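Local coordinates for ComZ (Thermus thermophilus, PDB 6QVI), which probably acts as a DNA receptor at the tip of the competence pilus, serving DNA capture during natural transformation, at residues Thr68-Asn73 with Ala96-Asp101; Gln106-Val111 with Phe127-Ser132; Glu4-Arg9 with Leu521-Arg526; Asn89-Tyr94 with Gly114-Ala119. One frame throughout, in Å; residues are numbered along the deposited sequence.

Interaction 1: Thr68-Asn73 with Ala96-Asp101; sequences TPFVNN and ATLYKD
The backbone oxygen of N73 is approached by two donors of strand 90-100: K100 N gives it a hydrogen bond (3.2 Å, N-H...O angle 152°) from above the carbonyl plane, and Y99 CA adds a C-H...O contact. This ties the loop ahead of strand 74-76 to the antiparallel sheet of the pseudopilin-like domain. F70 does the packing. Its ring presents one face to K100, whose CB sits 4.0 Å above the ring plane toward the rim, a CH-pi contact that continues along the chain to CD. The ring edge carries a different neighbour: CE2 lies 3.6 Å from L98 O, in the ring plane. L98, with CG anti to its own backbone N (chi1 175°), swings CD2 to 3.7 Å from F70 CZ, while its side chain also meets L32 of helix 12-40. Replacing F70 by alanine would probably strip the aliphatic part of K100 of its aromatic cover and leave a gap beside L98 CD2. The charged end of K100 turns to an earlier part of the same connection, where NZ bonds to A56 O. On its way there the chain passes N73 at about a right angle, with K100 CG 3.5 Å from N73 OD1.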
loop_
_atom_site.group_PDB
_atom_site.type_symbol
_atom_site.label_atom_id
_atom_site.label_comp_id
_atom_site.label_asym_id
_atom_site.label_seq_id
_atom_site.Cartn_x
_atom_site.Cartn_y
_atom_site.Cartn_z
ATOM N N THR A 68 1.620 -21.585 -11.305
ATOM C CA THR A 68 2.300 -22.686 -11.907
ATOM C C THR A 68 3.630 -22.046 -12.187
ATOM O O THR A 68 3.697 -21.040 -12.836
ATOM C CB THR A 68 1.576 -23.231 -13.139
ATOM O OG1 THR A 68 2.367 -23.016 -14.289
ATOM C CG2 THR A 68 0.267 -22.557 -13.338
ATOM N N PRO A 69 4.694 -22.610 -11.652
ATOM C CA PRO A 69 6.024 -22.053 -11.763
ATOM C C PRO A 69 6.785 -22.437 -12.994
ATOM O O PRO A 69 6.344 -23.225 -13.781
ATOM C CB PRO A 69 6.712 -22.664 -10.574
ATOM C CG PRO A 69 6.147 -24.010 -10.544
ATOM C CD PRO A 69 4.714 -23.867 -10.915
ATOM N N PHE A 70 7.956 -21.858 -13.134
ATOM C CA PHE A 70 8.807 -22.120 -14.244
ATOM C C PHE A 70 9.674 -23.263 -13.852
ATOM O O PHE A 70 10.180 -23.261 -12.777
ATOM C CB PHE A 70 9.734 -20.943 -14.433
ATOM C CG PHE A 70 9.140 -19.800 -15.166
ATOM C CD1 PHE A 70 8.654 -18.724 -14.497
ATOM C CD2 PHE A 70 9.112 -19.788 -16.513
ATOM C CE1 PHE A 70 8.118 -17.664 -15.161
ATOM C CE2 PHE A 70 8.580 -18.740 -17.196
ATOM C CZ PHE A 70 8.085 -17.671 -16.518
ATOM N N VAL A 71 9.868 -24.215 -14.743
ATOM C CA VAL A 71 10.759 -25.317 -14.475
ATOM C C VAL A 71 11.916 -25.140 -15.413
ATOM O O VAL A 71 11.759 -25.050 -16.603
ATOM C CB VAL A 71 10.113 -26.662 -14.704
ATOM C CG1 VAL A 71 10.922 -27.724 -14.015
ATOM C CG2 VAL A 71 8.717 -26.654 -14.152
ATOM N N ASN A 72 13.086 -25.056 -14.842
ATOM C CA ASN A 72 14.304 -24.824 -15.599
ATOM C C ASN A 72 14.070 -23.662 -16.512
ATOM O O ASN A 72 14.199 -23.784 -17.697
ATOM C CB ASN A 72 14.713 -26.039 -16.394
ATOM C CG ASN A 72 15.241 -27.122 -15.531
ATOM O OD1 ASN A 72 16.030 -26.874 -14.644
ATOM N ND2 ASN A 72 14.819 -28.331 -15.784
ATOM N N ASN A 73 13.632 -22.546 -15.955
ATOM C CA ASN A 73 13.296 -21.344 -16.682
ATOM C C ASN A 73 12.363 -21.479 -17.865
ATOM O O ASN A 73 12.419 -20.666 -18.734
ATOM C CB ASN A 73 14.547 -20.640 -17.142
ATOM C CG ASN A 73 15.482 -20.343 -16.021
ATOM O OD1 ASN A 73 15.103 -19.759 -15.028
ATOM N ND2 ASN A 73 16.720 -20.748 -16.177
ATOM N N ALA A 96 3.327 -22.695 -27.918
ATOM C CA ALA A 96 3.804 -21.468 -27.289
ATOM C C ALA A 96 4.481 -21.842 -25.986
ATOM O O ALA A 96 3.897 -22.563 -25.164
ATOM C CB ALA A 96 2.669 -20.477 -27.044
ATOM N N THR A 97 5.702 -21.353 -25.808
ATOM C CA THR A 97 6.501 -21.594 -24.617
ATOM C C THR A 97 6.983 -20.257 -24.097
ATOM O O THR A 97 7.347 -19.374 -24.881
ATOM C CB THR A 97 7.724 -22.484 -24.891
ATOM O OG1 THR A 97 7.310 -23.704 -25.512
ATOM C CG2 THR A 97 8.405 -22.830 -23.605
ATOM N N LEU A 98 6.964 -20.116 -22.769
ATOM C CA LEU A 98 7.377 -18.899 -22.085
ATOM C C LEU A 98 8.656 -19.190 -21.324
ATOM O O LEU A 98 8.703 -20.148 -20.547
ATOM C CB LEU A 98 6.291 -18.410 -21.123
ATOM C CG LEU A 98 6.755 -17.195 -20.304
ATOM C CD1 LEU A 98 7.098 -16.073 -21.251
ATOM C CD2 LEU A 98 5.720 -16.754 -19.271
ATOM N N TYR A 99 9.693 -18.403 -21.586
ATOM C CA TYR A 99 10.999 -18.575 -20.958
ATOM C C TYR A 99 11.384 -17.340 -20.154
ATOM O O TYR A 99 11.262 -16.208 -20.644
ATOM C CB TYR A 99 12.072 -18.828 -22.022
ATOM C CG TYR A 99 11.769 -19.969 -22.940
ATOM C CD1 TYR A 99 11.019 -19.773 -24.094
ATOM C CD2 TYR A 99 12.259 -21.237 -22.680
ATOM C CE1 TYR A 99 10.753 -20.811 -24.956
ATOM C CE2 TYR A 99 12.013 -22.278 -23.535
ATOM C CZ TYR A 99 11.262 -22.075 -24.679
ATOM O OH TYR A 99 11.002 -23.172 -25.509
ATOM N N LYS A 100 11.889 -17.549 -18.947
ATOM C CA LYS A 100 12.407 -16.439 -18.160
ATOM C C LYS A 100 13.924 -16.420 -18.234
ATOM O O LYS A 100 14.573 -17.459 -18.369
ATOM C CB LYS A 100 11.943 -16.489 -16.704
ATOM C CG LYS A 100 12.827 -17.272 -15.787
ATOM C CD LYS A 100 12.241 -17.290 -14.395
ATOM C CE LYS A 100 13.255 -16.861 -13.390
ATOM N NZ LYS A 100 12.810 -17.374 -12.078
ATOM N N ASP A 101 14.477 -15.215 -18.165
ATOM C CA ASP A 101 15.919 -15.032 -18.157
ATOM C C ASP A 101 16.520 -15.480 -16.836
ATOM O O ASP A 101 16.005 -15.160 -15.762
ATOM C CB ASP A 101 16.243 -13.557 -18.392
ATOM C CG ASP A 101 17.692 -13.324 -18.781
ATOM O OD1 ASP A 101 17.973 -13.189 -19.998
ATOM O OD2 ASP A 101 18.547 -13.268 -17.865
#

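Interaction 2: Gln106-Val111 with Phe127-Ser132; sequences QLFTLV and FRISNS
F108 and F127 form an antiparallel hydrogen-bonded pair in the beta hairpin of strands 107-115 and 120-130, part of the sheet of the pseudopilin-like domain. F127 N reaches F108 O at 2.7 Å, and F108 N returns to F127 O. A third bond runs from I129 N to Q106 O (2.8 Å, in the carbonyl plane), so the ladder reaches Q106, the residue just ahead of strand 107-115. The two faces of this pairing differ. On the side of the phenylalanines the packing is close and buried. The F127 ring turns its edge to the neighbouring strand, with CE1 3.8 Å from L110 CB. Farther along, F108 CD1 meets I129 CD1 at 4.2 Å. F518 of strand 517-529 adds another ring against F127, their planes inclined by about 35°, and K29 of helix 12-40 also touches F127. The other face, bearing L107 and R128, is partly exposed and looser. These two side chains lie side by side and point the same way, L107 CD2 resting over one face of the guanidinium, 3.7 Å above its plane. The bent arginine chain brings NH1 into a long, weak ion pair with D104. At the open end of the hairpin, with CG of Q106 anti to its carbonyl carbon (chi1 -45°) and the chain extended beyond, the amide reaches S130, its plane turned 67° from that of the guanidinium. S130 OG looks elsewhere, bonding to K515 O, so what the amide meets of S130 is carbon: Q106 OE1 lies 3.2 Å from S130 CB.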
loop_
_atom_site.group_PDB
_atom_site.type_symbol
_atom_site.label_atom_id
_atom_site.label_comp_id
_atom_site.label_asym_id
_atom_site.label_seq_id
_atom_site.Cartn_x
_atom_site.Cartn_y
_atom_site.Cartn_z
ATOM N N GLN A 106 13.068 -9.877 -14.747
ATOM C CA GLN A 106 12.081 -9.060 -15.443
ATOM C C GLN A 106 12.058 -9.309 -16.951
ATOM O O GLN A 106 11.179 -8.768 -17.639
ATOM C CB GLN A 106 12.332 -7.574 -15.191
ATOM C CG GLN A 106 12.606 -7.267 -13.772
ATOM C CD GLN A 106 12.560 -5.788 -13.528
ATOM O OE1 GLN A 106 11.845 -5.329 -12.647
ATOM N NE2 GLN A 106 13.276 -5.025 -14.348
ATOM N N LEU A 107 13.058 -10.016 -17.484
ATOM C CA LEU A 107 13.157 -10.313 -18.909
ATOM C C LEU A 107 12.472 -11.638 -19.211
ATOM O O LEU A 107 12.849 -12.679 -18.659
ATOM C CB LEU A 107 14.622 -10.334 -19.329
ATOM C CG LEU A 107 15.281 -8.987 -19.085
ATOM C CD1 LEU A 107 16.574 -8.878 -19.856
ATOM C CD2 LEU A 107 14.286 -7.903 -19.547
ATOM N N PHE A 108 11.484 -11.599 -20.100
ATOM C CA PHE A 108 10.793 -12.806 -20.518
ATOM C C PHE A 108 10.782 -12.920 -22.036
ATOM O O PHE A 108 10.613 -11.921 -22.747
ATOM C CB PHE A 108 9.359 -12.814 -19.987
ATOM C CG PHE A 108 9.263 -12.739 -18.498
ATOM C CD1 PHE A 108 9.327 -11.509 -17.851
ATOM C CD2 PHE A 108 9.091 -13.885 -17.737
ATOM C CE1 PHE A 108 9.254 -11.419 -16.492
ATOM C CE2 PHE A 108 9.008 -13.793 -16.349
ATOM C CZ PHE A 108 9.086 -12.558 -15.736
ATOM N N THR A 109 10.942 -14.150 -22.519
ATOM C CA THR A 109 10.881 -14.466 -23.954
ATOM C C THR A 109 9.678 -15.362 -24.198
ATOM O O THR A 109 9.544 -16.427 -23.574
ATOM C CB THR A 109 12.181 -15.138 -24.460
ATOM O OG1 THR A 109 13.329 -14.271 -24.233
ATOM C CG2 THR A 109 12.098 -15.519 -25.980
ATOM N N LEU A 110 8.785 -14.905 -25.071
ATOM C CA LEU A 110 7.633 -15.689 -25.526
ATOM C C LEU A 110 7.959 -16.289 -26.903
ATOM O O LEU A 110 8.377 -15.560 -27.811
ATOM C CB LEU A 110 6.391 -14.810 -25.616
ATOM C CG LEU A 110 5.053 -15.472 -25.911
ATOM C CD1 LEU A 110 4.702 -16.714 -25.036
ATOM C CD2 LEU A 110 3.949 -14.445 -25.939
ATOM N N VAL A 111 7.847 -17.613 -27.038
ATOM C CA VAL A 111 8.203 -18.310 -28.283
ATOM C C VAL A 111 7.032 -19.166 -28.755
ATOM O O VAL A 111 6.507 -19.989 -27.992
ATOM C CB VAL A 111 9.469 -19.179 -28.110
ATOM C CG1 VAL A 111 9.562 -20.225 -29.165
ATOM C CG2 VAL A 111 10.684 -18.352 -28.206
ATOM N N PHE A 127 10.217 -9.478 -23.765
ATOM C CA PHE A 127 9.618 -8.390 -23.017
ATOM C C PHE A 127 10.414 -8.097 -21.761
ATOM O O PHE A 127 11.062 -8.974 -21.193
ATOM C CB PHE A 127 8.192 -8.699 -22.615
ATOM C CG PHE A 127 7.378 -9.238 -23.688
ATOM C CD1 PHE A 127 7.438 -10.581 -24.005
ATOM C CD2 PHE A 127 6.531 -8.405 -24.397
ATOM C CE1 PHE A 127 6.660 -11.095 -25.018
ATOM C CE2 PHE A 127 5.766 -8.917 -25.423
ATOM C CZ PHE A 127 5.826 -10.266 -25.723
ATOM N N ARG A 128 10.179 -6.926 -21.221
ATOM C CA ARG A 128 10.713 -6.555 -19.941
ATOM C C ARG A 128 9.432 -6.220 -19.230
ATOM O O ARG A 128 8.700 -5.389 -19.666
ATOM C CB ARG A 128 11.598 -5.352 -20.045
ATOM C CG ARG A 128 11.396 -4.381 -18.916
ATOM C CD ARG A 128 12.705 -3.998 -18.279
ATOM N NE ARG A 128 13.696 -3.623 -19.262
ATOM C CZ ARG A 128 14.971 -3.948 -19.158
ATOM N NH1 ARG A 128 15.383 -4.647 -18.111
ATOM N NH2 ARG A 128 15.826 -3.577 -20.098
ATOM N N ILE A 129 9.153 -6.905 -18.147
ATOM C CA ILE A 129 7.909 -6.746 -17.411
ATOM C C ILE A 129 8.217 -6.540 -15.943
ATOM O O ILE A 129 8.875 -7.381 -15.316
ATOM C CB ILE A 129 6.966 -7.948 -17.562
ATOM C CG1 ILE A 129 6.786 -8.300 -19.044
ATOM C CG2 ILE A 129 5.630 -7.675 -16.859
ATOM C CD1 ILE A 129 5.884 -9.487 -19.204
ATOM N N SER A 130 7.707 -5.438 -15.376
ATOM C CA SER A 130 7.829 -5.194 -13.946
ATOM C C SER A 130 6.513 -4.627 -13.435
ATOM O O SER A 130 5.864 -3.835 -14.128
ATOM C CB SER A 130 9.024 -4.276 -13.668
ATOM O OG SER A 130 8.810 -2.971 -14.172
ATOM N N ASN A 131 6.084 -5.093 -12.263
ATOM C CA ASN A 131 4.836 -4.619 -11.669
ATOM C C ASN A 131 5.048 -3.472 -10.670
ATOM O O ASN A 131 6.154 -3.209 -10.188
ATOM C CB ASN A 131 4.116 -5.788 -10.987
ATOM C CG ASN A 131 3.429 -6.718 -11.994
ATOM O OD1 ASN A 131 2.358 -6.394 -12.521
ATOM N ND2 ASN A 131 4.064 -7.870 -12.288
ATOM N N SER A 132 3.961 -2.769 -10.360
ATOM C CA SER A 132 4.091 -1.683 -9.395
ATOM C C SER A 132 4.453 -2.240 -8.036
ATOM O O SER A 132 5.321 -1.691 -7.337
ATOM C CB SER A 132 2.815 -0.839 -9.305
ATOM O OG SER A 132 2.710 0.057 -10.401
#

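Interaction 3: Glu4-Arg9 with Leu521-Arg526; sequences ELWTTR and LSYERR
Two flat stacks of charged groups on aromatic rings lie next to each other here, a guanidinium on an indole and a carboxylate on a phenol. R525 lies flat on W6: the planes differ by 8°, and CZ sits 3.5 Å from the centroid of the five-membered ring, a cation-pi contact over the face. NH2 reaches W6 CG at 3.3 Å, while NH1 covers the six-membered ring near CE3. W6 rises to this position with CG between the backbone N and the carbonyl carbon (chi1 74°). Beside it E4 lays its carboxylate over one face of Y523, planes 6° apart, with OE1 3.4 Å above the ring plane. That anion would sit poorly on a pi face alone; R525, whose NH1 is 4.4 Å from E4 OE2, is too far for a salt bridge but probably eases the charge. R525 NH1 also donates a weak bond to Y523 OH. An alanine in place of W6 would probably leave the guanidinium without its flat support and able to turn, weakening the hold of the N-terminal segment. At the surface, the contact joins the segment before helix 12-40 to strand 517-529 of the pseudopilin-like domain's antiparallel sheet. Y523 OH is hydrogen-bonded to E22 OE1 of that helix, E22 also touches E4 and W6, and R525 packs on V123 of the adjoining strand 120-130.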
loop_
_atom_site.group_PDB
_atom_site.type_symbol
_atom_site.label_atom_id
_atom_site.label_comp_id
_atom_site.label_asym_id
_atom_site.label_seq_id
_atom_site.Cartn_x
_atom_site.Cartn_y
_atom_site.Cartn_z
ATOM N N GLU A 4 0.482 -7.531 -35.559
ATOM C CA GLU A 4 1.591 -7.272 -36.471
ATOM C C GLU A 4 1.167 -7.624 -37.895
ATOM O O GLU A 4 0.719 -8.742 -38.152
ATOM C CB GLU A 4 2.834 -8.064 -36.054
ATOM C CG GLU A 4 4.079 -7.779 -36.869
ATOM C CD GLU A 4 5.205 -7.191 -36.055
ATOM O OE1 GLU A 4 5.166 -7.272 -34.802
ATOM O OE2 GLU A 4 6.137 -6.646 -36.671
ATOM N N LEU A 5 1.292 -6.661 -38.803
ATOM C CA LEU A 5 0.917 -6.794 -40.200
ATOM C C LEU A 5 2.123 -6.512 -41.074
ATOM O O LEU A 5 2.844 -5.539 -40.848
ATOM C CB LEU A 5 -0.173 -5.817 -40.612
ATOM C CG LEU A 5 -1.613 -5.955 -40.164
ATOM C CD1 LEU A 5 -1.767 -5.989 -38.634
ATOM C CD2 LEU A 5 -2.385 -4.809 -40.782
ATOM N N TRP A 6 2.330 -7.347 -42.091
ATOM C CA TRP A 6 3.424 -7.071 -43.005
ATOM C C TRP A 6 3.134 -7.564 -44.415
ATOM O O TRP A 6 2.202 -8.332 -44.686
ATOM C CB TRP A 6 4.740 -7.633 -42.487
ATOM C CG TRP A 6 4.941 -9.104 -42.547
ATOM C CD1 TRP A 6 5.599 -9.807 -43.520
ATOM C CD2 TRP A 6 4.518 -10.054 -41.577
ATOM N NE1 TRP A 6 5.617 -11.138 -43.195
ATOM C CE2 TRP A 6 4.950 -11.316 -42.013
ATOM C CE3 TRP A 6 3.828 -9.956 -40.365
ATOM C CZ2 TRP A 6 4.710 -12.469 -41.290
ATOM C CZ3 TRP A 6 3.570 -11.107 -39.653
ATOM C CH2 TRP A 6 4.004 -12.343 -40.111
ATOM N N THR A 7 3.953 -7.044 -45.303
ATOM C CA THR A 7 3.934 -7.297 -46.724
ATOM C C THR A 7 5.054 -8.268 -47.034
ATOM O O THR A 7 6.149 -8.174 -46.470
ATOM C CB THR A 7 4.155 -5.971 -47.447
ATOM O OG1 THR A 7 2.935 -5.218 -47.389
ATOM C CG2 THR A 7 4.640 -6.176 -48.887
ATOM N N THR A 8 4.767 -9.240 -47.880
ATOM C CA THR A 8 5.804 -10.191 -48.221
ATOM C C THR A 8 5.684 -10.571 -49.683
ATOM O O THR A 8 4.741 -10.192 -50.383
ATOM C CB THR A 8 5.752 -11.417 -47.305
ATOM O OG1 THR A 8 7.019 -12.089 -47.372
ATOM C CG2 THR A 8 4.596 -12.340 -47.722
ATOM N N ARG A 9 6.688 -11.300 -50.149
ATOM C CA ARG A 9 6.584 -11.976 -51.434
ATOM C C ARG A 9 6.752 -13.476 -51.284
ATOM O O ARG A 9 6.825 -14.185 -52.284
ATOM C CB ARG A 9 7.567 -11.385 -52.452
ATOM C CG ARG A 9 6.959 -10.172 -53.134
ATOM C CD ARG A 9 7.893 -9.520 -54.094
ATOM N NE ARG A 9 7.262 -8.377 -54.758
ATOM C CZ ARG A 9 6.590 -8.441 -55.916
ATOM N NH1 ARG A 9 6.448 -9.595 -56.560
ATOM N NH2 ARG A 9 6.072 -7.339 -56.450
ATOM N N LEU A 521 11.278 -5.651 -26.096
ATOM C CA LEU A 521 12.686 -5.374 -26.359
ATOM C C LEU A 521 13.125 -5.871 -27.725
ATOM O O LEU A 521 14.075 -5.332 -28.298
ATOM C CB LEU A 521 13.593 -6.006 -25.297
ATOM C CG LEU A 521 13.462 -5.564 -23.825
ATOM C CD1 LEU A 521 14.559 -6.176 -22.995
ATOM C CD2 LEU A 521 13.445 -4.053 -23.663
ATOM N N SER A 522 12.444 -6.875 -28.263
ATOM C CA SER A 522 12.814 -7.413 -29.556
ATOM C C SER A 522 11.697 -8.275 -30.102
ATOM O O SER A 522 10.892 -8.841 -29.360
ATOM C CB SER A 522 14.103 -8.216 -29.469
ATOM O OG SER A 522 13.846 -9.422 -28.798
ATOM N N TYR A 523 11.689 -8.413 -31.417
ATOM C CA TYR A 523 10.721 -9.307 -32.031
ATOM C C TYR A 523 11.340 -9.951 -33.257
ATOM O O TYR A 523 12.053 -9.292 -34.021
ATOM C CB TYR A 523 9.474 -8.530 -32.359
ATOM C CG TYR A 523 8.622 -9.132 -33.403
ATOM C CD1 TYR A 523 7.518 -9.905 -33.062
ATOM C CD2 TYR A 523 8.871 -8.891 -34.739
ATOM C CE1 TYR A 523 6.697 -10.419 -34.043
ATOM C CE2 TYR A 523 8.065 -9.403 -35.712
ATOM C CZ TYR A 523 6.997 -10.168 -35.373
ATOM O OH TYR A 523 6.244 -10.675 -36.406
ATOM N N GLU A 524 11.072 -11.241 -33.428
ATOM C CA GLU A 524 11.744 -11.988 -34.471
ATOM C C GLU A 524 10.862 -13.100 -35.045
ATOM O O GLU A 524 10.123 -13.764 -34.310
ATOM C CB GLU A 524 13.037 -12.530 -33.874
ATOM C CG GLU A 524 13.589 -13.793 -34.450
ATOM C CD GLU A 524 14.896 -14.205 -33.771
ATOM O OE1 GLU A 524 15.133 -13.797 -32.596
ATOM O OE2 GLU A 524 15.687 -14.930 -34.424
ATOM N N ARG A 525 10.930 -13.296 -36.361
ATOM C CA ARG A 525 10.275 -14.441 -36.990
ATOM C C ARG A 525 11.245 -15.095 -37.968
ATOM O O ARG A 525 11.821 -14.407 -38.821
ATOM C CB ARG A 525 8.989 -14.050 -37.701
ATOM C CG ARG A 525 9.093 -12.867 -38.550
ATOM C CD ARG A 525 8.020 -12.880 -39.585
ATOM N NE ARG A 525 8.143 -11.715 -40.461
ATOM C CZ ARG A 525 7.675 -10.502 -40.179
ATOM N NH1 ARG A 525 7.037 -10.282 -39.032
ATOM N NH2 ARG A 525 7.822 -9.520 -41.062
ATOM N N ARG A 526 11.413 -16.417 -37.868
ATOM C CA ARG A 526 12.318 -17.136 -38.764
ATOM C C ARG A 526 11.562 -18.298 -39.377
ATOM O O ARG A 526 10.891 -19.050 -38.663
ATOM C CB ARG A 526 13.562 -17.697 -38.033
ATOM C CG ARG A 526 14.426 -16.634 -37.340
ATOM C CD ARG A 526 15.807 -17.167 -36.928
ATOM N NE ARG A 526 16.656 -17.434 -38.100
ATOM C CZ ARG A 526 16.981 -18.653 -38.548
ATOM N NH1 ARG A 526 16.455 -19.745 -37.988
ATOM N NH2 ARG A 526 17.768 -18.783 -39.614
#

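Interaction 4: Asn89-Tyr94 with Gly114-Ala119; sequences NPVGRY and GTSGGA
R93 and T115 form an antiparallel hydrogen-bonded pair, with T115 N to R93 O at 2.9 Å and R93 N to T115 O at 3.1 Å, and Y94 with G114 makes the adjoining non-hydrogen-bonded pair, in the hairpin of strands 90-100 and 107-115 of the pilin-type sheet. Past this ladder the strands stay close because G92 has no side chain: its CA comes to 3.2 Å from T115 O, on the side where a CB would have pointed. Y94 CB rests 3.9 Å from G114 CA, while the ring leads on toward K27 of helix 12-40. On the face of R93 and T115 the side chains run side by side and point the same way; T115 OG1 lies 4.1 Å from R93 CB, and the bent arginine then carries its guanidinium away from the contact. S116 ends the pairing. Its OG, anti to the backbone N (chi1 153°), turns to V91 O and gives a weak hydrogen bond of 3.3 Å. S116 N bonds to A119 O, closing a tight turn through G117 and G118, both with positive phi. Nearly all the grip is therefore backbone to backbone: the bare CA of G92 lets the strands approach, and the single side-chain bond, the weak one from S116, suggests that the hairpin's shape here rests on main-chain pairing rather than on charge or apolar packing.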
loop_
_atom_site.group_PDB
_atom_site.type_symbol
_atom_site.label_atom_id
_atom_site.label_comp_id
_atom_site.label_asym_id
_atom_site.label_seq_id
_atom_site.Cartn_x
_atom_site.Cartn_y
_atom_site.Cartn_z
ATOM N N ASN A 89 -11.889 -24.930 -39.396
ATOM C CA ASN A 89 -11.087 -26.110 -39.727
ATOM C C ASN A 89 -9.589 -25.878 -39.511
ATOM O O ASN A 89 -9.114 -24.734 -39.456
ATOM C CB ASN A 89 -11.379 -26.571 -41.171
ATOM C CG ASN A 89 -12.880 -26.613 -41.481
ATOM O OD1 ASN A 89 -13.701 -26.833 -40.570
ATOM N ND2 ASN A 89 -13.237 -26.472 -42.752
ATOM N N PRO A 90 -8.816 -26.956 -39.315
ATOM C CA PRO A 90 -7.414 -26.792 -38.904
ATOM C C PRO A 90 -6.541 -26.292 -40.045
ATOM O O PRO A 90 -6.501 -26.879 -41.126
ATOM C CB PRO A 90 -6.996 -28.204 -38.462
ATOM C CG PRO A 90 -8.253 -28.958 -38.259
ATOM C CD PRO A 90 -9.213 -28.375 -39.262
ATOM N N VAL A 91 -5.786 -25.258 -39.758
ATOM C CA VAL A 91 -4.875 -24.728 -40.707
ATOM C C VAL A 91 -3.480 -25.034 -40.246
ATOM O O VAL A 91 -2.581 -25.070 -41.047
ATOM C CB VAL A 91 -5.015 -23.246 -40.808
ATOM C CG1 VAL A 91 -3.776 -22.681 -41.448
ATOM C CG2 VAL A 91 -6.229 -22.925 -41.627
ATOM N N GLY A 92 -3.285 -25.259 -38.957
ATOM C CA GLY A 92 -1.970 -25.576 -38.459
ATOM C C GLY A 92 -1.944 -25.715 -36.970
ATOM O O GLY A 92 -2.925 -25.509 -36.325
ATOM N N ARG A 93 -0.814 -26.105 -36.436
ATOM C CA ARG A 93 -0.666 -26.220 -35.020
ATOM C C ARG A 93 0.455 -25.317 -34.572
ATOM O O ARG A 93 1.244 -24.875 -35.362
ATOM C CB ARG A 93 -0.321 -27.646 -34.627
ATOM C CG ARG A 93 -0.838 -28.727 -35.549
ATOM C CD ARG A 93 -2.031 -29.473 -34.965
ATOM N NE ARG A 93 -1.665 -30.517 -34.001
ATOM C CZ ARG A 93 -2.547 -31.247 -33.318
ATOM N NH1 ARG A 93 -3.845 -31.048 -33.494
ATOM N NH2 ARG A 93 -2.138 -32.164 -32.453
ATOM N N TYR A 94 0.517 -25.021 -33.291
ATOM C CA TYR A 94 1.598 -24.212 -32.793
ATOM C C TYR A 94 1.878 -24.515 -31.390
ATOM O O TYR A 94 1.080 -25.073 -30.713
ATOM C CB TYR A 94 1.368 -22.731 -32.966
ATOM C CG TYR A 94 0.264 -22.179 -32.170
ATOM C CD1 TYR A 94 0.325 -22.127 -30.816
ATOM C CD2 TYR A 94 -0.836 -21.688 -32.778
ATOM C CE1 TYR A 94 -0.696 -21.599 -30.088
ATOM C CE2 TYR A 94 -1.859 -21.172 -32.059
ATOM C CZ TYR A 94 -1.771 -21.132 -30.717
ATOM O OH TYR A 94 -2.804 -20.619 -30.033
ATOM N N GLY A 114 5.323 -22.534 -34.975
ATOM C CA GLY A 114 4.149 -22.922 -35.726
ATOM C C GLY A 114 4.403 -23.814 -36.917
ATOM O O GLY A 114 5.480 -23.851 -37.434
ATOM N N THR A 115 3.410 -24.594 -37.308
ATOM C CA THR A 115 3.542 -25.469 -38.455
ATOM C C THR A 115 2.294 -25.438 -39.244
ATOM O O THR A 115 1.257 -25.382 -38.682
ATOM C CB THR A 115 3.724 -26.935 -38.114
ATOM O OG1 THR A 115 2.532 -27.412 -37.528
ATOM C CG2 THR A 115 4.841 -27.165 -37.175
ATOM N N SER A 116 2.399 -25.528 -40.551
ATOM C CA SER A 116 1.220 -25.520 -41.385
ATOM C C SER A 116 1.490 -26.139 -42.726
ATOM O O SER A 116 2.088 -25.505 -43.565
ATOM C CB SER A 116 0.721 -24.103 -41.582
ATOM O OG SER A 116 0.019 -23.964 -42.789
ATOM N N GLY A 117 1.021 -27.360 -42.950
ATOM C CA GLY A 117 1.235 -27.982 -44.233
ATOM C C GLY A 117 2.694 -28.198 -44.551
ATOM O O GLY A 117 3.197 -27.672 -45.547
ATOM N N GLY A 118 3.399 -28.924 -43.683
ATOM C CA GLY A 118 4.789 -29.249 -43.947
ATOM C C GLY A 118 5.739 -28.072 -44.003
ATOM O O GLY A 118 6.848 -28.213 -44.524
ATOM N N ALA A 119 5.318 -26.906 -43.523
ATOM C CA ALA A 119 6.182 -25.745 -43.358
ATOM C C ALA A 119 6.180 -25.363 -41.885
ATOM O O ALA A 119 5.127 -25.322 -41.231
ATOM C CB ALA A 119 5.741 -24.560 -44.226
#

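All four contacts reach the antiparallel sheet in the pseudopilin-like part of ComZ; segments 4-9 and 68-73 join it from loops. Interactions 1 and 2, with centres 11 Å apart, touch directly: T97 N lies 2.7 Å from V111 O, and Y99 O 2.8 Å from T109 N, probable hydrogen bonds between strands 90-100 and 107-115. Interaction 4 uses these same two strands, its centre 24 Å from interaction 1's and 28 Å from interaction 2's. Interaction 3 closes a chain loop that holds the other three, and meets interaction 2 through L107 CD2 and L521 CD1, 3.9 Å apart. It stays clear of interactions 1 and 4, nearest atoms about 8 and 7 Å away.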